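Local structure of enoyl-CoA hydratase carB homologue (Streptomyces cattleya, 5O34) at residues Leu131-Ala144 with Gly152-Arg164. The protein probably catalyses a crotonase-type reaction on an acyl-CoA-like substrate in the biosynthesis of the antibiotic thienamycin. Sequence-based numbering, arbitrary orientation.
Sequences LYTTVAAISKPVIA and GVGLQISLCCDYR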
loop_
_atom_site.group_PDB
_atom_site.type_symbol
_atom_site.label_atom_id
_atom_site.label_comp_id
_atom_site.label_asym_id
_atom_site.label_seq_id
_atom_site.Cartn_x
_atom_site.Cartn_y
_atom_site.Cartn_z
ATOM N N LEU A 131 -20.054 -12.105 4.313
ATOM C CA LEU A 131 -19.194 -12.344 5.470
ATOM C C LEU A 131 -18.035 -11.341 5.498
ATOM O O LEU A 131 -17.858 -10.671 6.516
ATOM C CB LEU A 131 -18.687 -13.805 5.537
ATOM C CG LEU A 131 -17.632 -14.133 6.626
ATOM C CD1 LEU A 131 -18.139 -13.830 8.021
ATOM C CD2 LEU A 131 -17.177 -15.570 6.534
ATOM N N TYR A 132 -17.285 -11.195 4.376
ATOM C CA TYR A 132 -16.156 -10.254 4.323
ATOM C C TYR A 132 -16.594 -8.808 4.546
ATOM O O TYR A 132 -15.920 -8.079 5.279
ATOM C CB TYR A 132 -15.348 -10.385 3.022
ATOM C CG TYR A 132 -14.780 -11.761 2.738
ATOM C CD1 TYR A 132 -14.508 -12.661 3.774
ATOM C CD2 TYR A 132 -14.436 -12.137 1.446
ATOM C CE1 TYR A 132 -13.959 -13.919 3.517
ATOM C CE2 TYR A 132 -13.858 -13.379 1.184
ATOM C CZ TYR A 132 -13.643 -14.272 2.220
ATOM O OH TYR A 132 -13.140 -15.518 1.956
ATOM N N THR A 133 -17.745 -8.407 3.956
ATOM C CA THR A 133 -18.263 -7.045 4.115
ATOM C C THR A 133 -18.717 -6.759 5.536
ATOM O O THR A 133 -18.451 -5.654 6.010
ATOM C CB THR A 133 -19.348 -6.675 3.080
ATOM O OG1 THR A 133 -20.391 -7.653 3.069
ATOM C CG2 THR A 133 -18.778 -6.477 1.672
ATOM N N THR A 134 -19.358 -7.734 6.235
ATOM C CA THR A 134 -19.844 -7.503 7.608
ATOM C C THR A 134 -18.652 -7.412 8.598
ATOM O O THR A 134 -18.570 -6.425 9.334
ATOM C CB THR A 134 -20.970 -8.494 8.022
ATOM O OG1 THR A 134 -21.588 -8.036 9.224
ATOM C CG2 THR A 134 -20.476 -9.906 8.260
ATOM N N VAL A 135 -17.705 -8.380 8.562
ATOM C CA VAL A 135 -16.513 -8.393 9.427
ATOM C C VAL A 135 -15.767 -7.041 9.345
ATOM O O VAL A 135 -15.345 -6.515 10.374
ATOM C CB VAL A 135 -15.581 -9.603 9.126
ATOM C CG1 VAL A 135 -14.273 -9.526 9.921
ATOM C CG2 VAL A 135 -16.291 -10.923 9.411
ATOM N N ALA A 136 -15.662 -6.469 8.129
ATOM C CA ALA A 136 -15.004 -5.190 7.858
ATOM C C ALA A 136 -15.899 -3.960 8.091
ATOM O O ALA A 136 -15.369 -2.879 8.368
ATOM C CB ALA A 136 -14.466 -5.179 6.436
ATOM N N ALA A 137 -17.242 -4.106 7.987
ATOM C CA ALA A 137 -18.150 -2.954 8.159
ATOM C C ALA A 137 -18.699 -2.733 9.585
ATOM O O ALA A 137 -19.182 -1.632 9.849
ATOM C CB ALA A 137 -19.298 -3.009 7.163
ATOM N N ILE A 138 -18.620 -3.729 10.498
ATOM C CA ILE A 138 -19.119 -3.554 11.881
ATOM C C ILE A 138 -18.314 -2.468 12.624
ATOM O O ILE A 138 -17.163 -2.210 12.265
ATOM C CB ILE A 138 -19.262 -4.872 12.714
ATOM C CG1 ILE A 138 -17.908 -5.593 12.959
ATOM C CG2 ILE A 138 -20.302 -5.828 12.101
ATOM C CD1 ILE A 138 -17.829 -6.265 14.364
ATOM N N SER A 139 -18.935 -1.798 13.607
ATOM C CA SER A 139 -18.294 -0.712 14.351
ATOM C C SER A 139 -17.270 -1.184 15.414
ATOM O O SER A 139 -16.472 -0.372 15.886
ATOM C CB SER A 139 -19.345 0.207 14.969
ATOM O OG SER A 139 -19.885 -0.344 16.160
ATOM N N LYS A 140 -17.298 -2.480 15.776
ATOM C CA LYS A 140 -16.411 -3.067 16.787
ATOM C C LYS A 140 -15.098 -3.596 16.184
ATOM O O LYS A 140 -15.152 -4.316 15.180
ATOM C CB LYS A 140 -17.118 -4.234 17.533
ATOM C CG LYS A 140 -18.598 -4.026 17.891
ATOM C CD LYS A 140 -18.788 -3.031 19.031
ATOM C CE LYS A 140 -20.228 -2.627 19.190
ATOM N NZ LYS A 140 -20.909 -3.477 20.187
ATOM N N PRO A 141 -13.925 -3.352 16.827
ATOM C CA PRO A 141 -12.675 -3.933 16.312
ATOM C C PRO A 141 -12.673 -5.443 16.493
ATOM O O PRO A 141 -13.245 -5.960 17.452
ATOM C CB PRO A 141 -11.584 -3.286 17.177
ATOM C CG PRO A 141 -12.230 -2.144 17.827
ATOM C CD PRO A 141 -13.661 -2.534 18.024
ATOM N N VAL A 142 -12.050 -6.144 15.548
ATOM C CA VAL A 142 -11.971 -7.601 15.539
ATOM C C VAL A 142 -10.502 -8.011 15.516
ATOM O O VAL A 142 -9.745 -7.538 14.670
ATOM C CB VAL A 142 -12.766 -8.219 14.349
ATOM C CG1 VAL A 142 -12.853 -9.736 14.468
ATOM C CG2 VAL A 142 -14.163 -7.608 14.234
ATOM N N ILE A 143 -10.108 -8.900 16.440
ATOM C CA ILE A 143 -8.749 -9.431 16.535
ATOM C C ILE A 143 -8.763 -10.871 16.070
ATOM O O ILE A 143 -9.528 -11.654 16.601
ATOM C CB ILE A 143 -8.167 -9.325 17.974
ATOM C CG1 ILE A 143 -8.098 -7.868 18.457
ATOM C CG2 ILE A 143 -6.794 -10.022 18.087
ATOM C CD1 ILE A 143 -7.950 -7.740 19.968
ATOM N N ALA A 144 -7.916 -11.231 15.104
ATOM C CA ALA A 144 -7.786 -12.614 14.661
ATOM C C ALA A 144 -6.547 -13.204 15.361
ATOM O O ALA A 144 -5.492 -12.573 15.369
ATOM C CB ALA A 144 -7.636 -12.681 13.152
ATOM N N GLY A 152 -6.358 -19.888 2.070
ATOM C CA GLY A 152 -7.465 -19.401 1.248
ATOM C C GLY A 152 -8.491 -18.546 1.962
ATOM O O GLY A 152 -8.175 -17.434 2.413
ATOM N N VAL A 153 -9.723 -19.092 2.102
ATOM C CA VAL A 153 -10.870 -18.448 2.759
ATOM C C VAL A 153 -10.561 -18.137 4.228
ATOM O O VAL A 153 -10.966 -17.078 4.725
ATOM C CB VAL A 153 -12.193 -19.256 2.556
ATOM C CG1 VAL A 153 -13.354 -18.673 3.362
ATOM C CG2 VAL A 153 -12.567 -19.320 1.071
ATOM N N GLY A 154 -9.807 -19.028 4.881
ATOM C CA GLY A 154 -9.371 -18.862 6.265
ATOM C C GLY A 154 -8.531 -17.612 6.425
ATOM O O GLY A 154 -8.825 -16.763 7.274
ATOM N N LEU A 155 -7.513 -17.469 5.559
ATOM C CA LEU A 155 -6.653 -16.283 5.513
ATOM C C LEU A 155 -7.473 -15.028 5.138
ATOM O O LEU A 155 -7.291 -13.981 5.761
ATOM C CB LEU A 155 -5.474 -16.499 4.530
ATOM C CG LEU A 155 -4.452 -15.357 4.337
ATOM C CD1 LEU A 155 -3.944 -14.792 5.668
ATOM C CD2 LEU A 155 -3.299 -15.825 3.473
ATOM N N GLN A 156 -8.406 -15.155 4.173
ATOM C CA GLN A 156 -9.277 -14.054 3.728
ATOM C C GLN A 156 -10.132 -13.453 4.856
ATOM O O GLN A 156 -10.253 -12.228 4.941
ATOM C CB GLN A 156 -10.135 -14.484 2.532
ATOM C CG GLN A 156 -9.350 -14.495 1.213
ATOM C CD GLN A 156 -9.947 -15.323 0.105
ATOM O OE1 GLN A 156 -9.220 -15.943 -0.681
ATOM N NE2 GLN A 156 -11.271 -15.326 -0.018
ATOM N N ILE A 157 -10.662 -14.298 5.761
ATOM C CA ILE A 157 -11.440 -13.850 6.933
ATOM C C ILE A 157 -10.538 -13.015 7.847
ATOM O O ILE A 157 -10.939 -11.925 8.266
ATOM C CB ILE A 157 -12.108 -15.050 7.681
ATOM C CG1 ILE A 157 -13.163 -15.739 6.773
ATOM C CG2 ILE A 157 -12.752 -14.604 9.021
ATOM C CD1 ILE A 157 -13.526 -17.202 7.142
ATOM N N SER A 158 -9.309 -13.502 8.114
ATOM C CA SER A 158 -8.335 -12.805 8.966
ATOM C C SER A 158 -7.968 -11.432 8.384
ATOM O O SER A 158 -7.869 -10.455 9.136
ATOM C CB SER A 158 -7.100 -13.671 9.215
ATOM O OG SER A 158 -6.111 -13.557 8.202
ATOM N N LEU A 159 -7.861 -11.344 7.038
ATOM C CA LEU A 159 -7.558 -10.084 6.329
ATOM C C LEU A 159 -8.697 -9.020 6.400
ATOM O O LEU A 159 -8.503 -7.891 5.948
ATOM C CB LEU A 159 -7.131 -10.347 4.875
ATOM C CG LEU A 159 -5.867 -11.196 4.664
ATOM C CD1 LEU A 159 -5.743 -11.632 3.229
ATOM C CD2 LEU A 159 -4.597 -10.481 5.126
ATOM N N CYS A 160 -9.841 -9.357 7.024
ATOM C CA CYS A 160 -10.962 -8.428 7.230
ATOM C C CYS A 160 -10.916 -7.829 8.642
ATOM O O CYS A 160 -11.572 -6.808 8.908
ATOM C CB CYS A 160 -12.299 -9.115 6.972
ATOM S SG CYS A 160 -12.513 -9.728 5.291
ATOM N N CYS A 161 -10.133 -8.476 9.541
ATOM C CA CYS A 161 -9.936 -8.080 10.942
ATOM C C CYS A 161 -8.909 -6.947 11.068
ATOM O O CYS A 161 -8.019 -6.816 10.225
ATOM C CB CYS A 161 -9.552 -9.285 11.804
ATOM S SG CYS A 161 -10.698 -10.686 11.679
ATOM N N ASP A 162 -9.031 -6.140 12.131
ATOM C CA ASP A 162 -8.168 -4.992 12.411
ATOM C C ASP A 162 -6.797 -5.343 12.972
ATOM O O ASP A 162 -5.928 -4.476 12.978
ATOM C CB ASP A 162 -8.863 -4.035 13.384
ATOM C CG ASP A 162 -10.268 -3.701 12.964
ATOM O OD1 ASP A 162 -10.438 -2.740 12.179
ATOM O OD2 ASP A 162 -11.187 -4.457 13.338
ATOM N N TYR A 163 -6.609 -6.569 13.498
ATOM C CA TYR A 163 -5.346 -6.977 14.109
ATOM C C TYR A 163 -5.200 -8.479 14.024
ATOM O O TYR A 163 -6.036 -9.215 14.537
ATOM C CB TYR A 163 -5.273 -6.502 15.577
ATOM C CG TYR A 163 -3.876 -6.271 16.129
ATOM C CD1 TYR A 163 -3.373 -4.981 16.295
ATOM C CD2 TYR A 163 -3.093 -7.336 16.573
ATOM C CE1 TYR A 163 -2.110 -4.760 16.855
ATOM C CE2 TYR A 163 -1.829 -7.127 17.126
ATOM C CZ TYR A 163 -1.344 -5.837 17.270
ATOM O OH TYR A 163 -0.102 -5.640 17.825
ATOM N N ARG A 164 -4.150 -8.932 13.345
ATOM C CA ARG A 164 -3.862 -10.351 13.211
ATOM C C ARG A 164 -2.668 -10.693 14.087
ATOM O O ARG A 164 -1.568 -10.167 13.901
ATOM C CB ARG A 164 -3.639 -10.736 11.743
ATOM C CG ARG A 164 -4.891 -10.547 10.892
ATOM C CD ARG A 164 -4.627 -10.722 9.410
ATOM N NE ARG A 164 -3.797 -9.657 8.845
ATOM C CZ ARG A 164 -4.242 -8.469 8.454
ATOM N NH1 ARG A 164 -5.526 -8.155 8.589
ATOM N NH2 ARG A 164 -3.408 -7.581 7.934
#
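Two successive helix-to-strand units of the crotonase fold, separated in the chain by the short strand 149-151, pair here, helix 120-137 with strand 142-146 and helix 152-158 with strand 163-167, and their strands are parallel neighbours in the main sheet. The bridges I143-Y163 and A144-R164 establish the strand register; A144 N donates to Y163 O at 2.8 Å. Just ahead of them, D162 grips V142 at both ends of the residue. Its carboxylate OD2 accepts from V142 N at 2.9 Å, on the anti side and 17° out of the carboxylate plane, while D162 N returns a bond to V142 O at 3.0 Å. OD2 also forms a salt bridge with R252, whose guanidinium binds the carbonyls of V135 and I138, so one arginine links this junction to the end of helix 120-137. The turn S158-C161 packs by apolar contacts against both the helix and the strand of 131-144: V135 CG1, anti to its own N (chi1 174°), reaches C160 CB at 3.6 Å, and C161 SG touches both V142 CG1 and A144 CB. C160 SG approaches the Y132 ring obliquely, 47° off its normal. I157 CG1 instead meets that ring at its edge, in plane, 3.8 Å from Y132 CE1.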